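Local coordinates for sortase-like protein (Streptococcus suis, PDB 3RE9) that is a class C sortase, a transpeptidase that probably joins pilin subunits covalently into pili on the bacterial surface, at residues Ile116-Val120 with Glu121-Tyr125. Sequence-based numbering, arbitrary orientation.
Sequences IHNIV and ETLAY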
loop_
_atom_site.group_PDB
_atom_site.type_symbol
_atom_site.label_atom_id
_atom_site.label_comp_id
_atom_site.label_asym_id
_atom_site.label_seq_id
_atom_site.Cartn_x
_atom_site.Cartn_y
_atom_site.Cartn_z
ATOM N N ILE A 116 4.929 -7.654 -0.264
ATOM C CA ILE A 116 3.654 -7.581 -0.903
ATOM C C ILE A 116 3.678 -8.603 -2.024
ATOM O O ILE A 116 4.536 -8.542 -2.905
ATOM C CB ILE A 116 3.358 -6.164 -1.419
ATOM C CG1 ILE A 116 3.265 -5.166 -0.238
ATOM C CG2 ILE A 116 2.083 -6.162 -2.308
ATOM C CD1 ILE A 116 3.106 -3.709 -0.683
ATOM N N HIS A 117 2.752 -9.562 -1.957
ATOM C CA HIS A 117 2.638 -10.626 -2.943
ATOM C C HIS A 117 1.507 -10.314 -3.944
ATOM O O HIS A 117 0.330 -10.342 -3.590
ATOM C CB HIS A 117 2.327 -11.957 -2.268
ATOM C CG HIS A 117 3.290 -12.357 -1.185
ATOM N ND1 HIS A 117 4.542 -12.873 -1.450
ATOM C CD2 HIS A 117 3.150 -12.392 0.161
ATOM C CE1 HIS A 117 5.144 -13.171 -0.312
ATOM N NE2 HIS A 117 4.322 -12.887 0.680
ATOM N N ASN A 118 1.857 -9.987 -5.179
ATOM C CA ASN A 118 0.836 -9.690 -6.169
ATOM C C ASN A 118 0.795 -10.823 -7.174
ATOM O O ASN A 118 1.427 -11.846 -6.958
ATOM C CB ASN A 118 0.967 -8.262 -6.788
ATOM C CG ASN A 118 2.325 -8.009 -7.512
ATOM O OD1 ASN A 118 2.811 -8.832 -8.273
ATOM N ND2 ASN A 118 2.890 -6.840 -7.293
ATOM N N ILE A 119 0.042 -10.664 -8.248
ATOM C CA ILE A 119 -0.164 -11.758 -9.172
ATOM C C ILE A 119 1.109 -12.010 -9.979
ATOM O O ILE A 119 1.259 -13.065 -10.576
ATOM C CB ILE A 119 -1.414 -11.505 -10.091
ATOM C CG1 ILE A 119 -1.853 -12.798 -10.817
ATOM C CG2 ILE A 119 -1.187 -10.302 -11.046
ATOM C CD1 ILE A 119 -2.446 -13.918 -9.893
ATOM N N VAL A 120 2.023 -11.039 -9.964
ATOM C CA VAL A 120 3.258 -11.108 -10.742
ATOM C C VAL A 120 4.415 -11.665 -9.894
ATOM O O VAL A 120 5.180 -12.508 -10.351
ATOM C CB VAL A 120 3.630 -9.687 -11.331
ATOM C CG1 VAL A 120 5.049 -9.665 -11.977
ATOM C CG2 VAL A 120 2.535 -9.161 -12.293
ATOM N N GLU A 121 4.493 -11.212 -8.634
ATOM C CA GLU A 121 5.727 -11.216 -7.873
ATOM C C GLU A 121 5.486 -11.011 -6.420
ATOM O O GLU A 121 4.484 -10.436 -6.012
ATOM C CB GLU A 121 6.545 -9.966 -8.216
ATOM C CG GLU A 121 7.525 -10.099 -9.294
ATOM C CD GLU A 121 8.287 -8.814 -9.482
ATOM O OE1 GLU A 121 7.658 -7.739 -9.726
ATOM O OE2 GLU A 121 9.539 -8.906 -9.381
ATOM N N THR A 122 6.497 -11.414 -5.658
ATOM C CA THR A 122 6.738 -10.921 -4.327
ATOM C C THR A 122 7.629 -9.686 -4.446
ATOM O O THR A 122 8.647 -9.705 -5.152
ATOM C CB THR A 122 7.419 -11.991 -3.477
ATOM O OG1 THR A 122 6.529 -13.098 -3.374
ATOM C CG2 THR A 122 7.730 -11.478 -2.085
ATOM N N LEU A 123 7.211 -8.629 -3.748
ATOM C CA LEU A 123 7.998 -7.426 -3.568
ATOM C C LEU A 123 8.442 -7.317 -2.113
ATOM O O LEU A 123 7.663 -7.551 -1.207
ATOM C CB LEU A 123 7.182 -6.184 -3.930
ATOM C CG LEU A 123 6.404 -6.156 -5.233
ATOM C CD1 LEU A 123 5.298 -5.148 -5.065
ATOM C CD2 LEU A 123 7.337 -5.801 -6.380
ATOM N N ALA A 124 9.701 -6.946 -1.919
ATOM C CA ALA A 124 10.305 -6.861 -0.601
ATOM C C ALA A 124 10.608 -5.406 -0.264
ATOM O O ALA A 124 11.172 -4.693 -1.079
ATOM C CB ALA A 124 11.577 -7.697 -0.565
ATOM N N TYR A 125 10.207 -4.966 0.925
ATOM C CA TYR A 125 10.498 -3.603 1.401
ATOM C C TYR A 125 11.159 -3.705 2.759
ATOM O O TYR A 125 10.811 -4.581 3.556
ATOM C CB TYR A 125 9.227 -2.717 1.469
ATOM C CG TYR A 125 8.653 -2.429 0.106
ATOM C CD1 TYR A 125 7.842 -3.365 -0.536
ATOM C CD2 TYR A 125 8.943 -1.243 -0.557
ATOM C CE1 TYR A 125 7.328 -3.143 -1.785
ATOM C CE2 TYR A 125 8.437 -0.998 -1.825
ATOM C CZ TYR A 125 7.628 -1.962 -2.442
ATOM O OH TYR A 125 7.107 -1.757 -3.711
HETATM O O HOH W 1 4.666 -6.326 -9.546
#
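Ile-116 and Leu-123 face each other as an antiparallel hydrogen-bonded pair, and the reversal of the chain at Asn-118 to Glu-121 is a worked example of how a tight beta hairpin closes. Two backbone bonds join the pair, Leu-123 N to Ile-116 O (2.8 Å) and Ile-116 N to Leu-123 O (2.9 Å). A third, from Asn-118 N to Glu-121 O at 2.8 Å, spans the turn itself.

Side-chain polar bonds act at two places, in the loop and on the face of His-117 and Thr-122. Asn-118 CG sits between its own backbone N and carbonyl carbon (chi1 60°), which, with chi2 near 45°, brings OD1 to the N-H groups of the residues that follow; there it takes Val-120 N at 2.9 Å, an Asx turn, and more weakly Glu-121 N. The side chains of His-117 and Thr-122 run alongside each other, and Thr-122 OG1 meets His-117 ND1 at the imidazole edge, 2.8 Å away in the ring plane.

Apolar contact occupies the other face, where Leu-123 CD1 lies 4.3 Å from Ile-116 CB. Asn-118 crosses Leu-123 at about a right angle, its ND2 beside CD1 and hydrogen-bonded to Pro-80 O.

The hairpin belongs to the sortase-family beta-barrel: His-117 NE2 reaches Glu-48 of strand 43-49, strand 163-172 pairs antiparallel with strand 122-133, and the turn touches Ile-3 of helix 3-11.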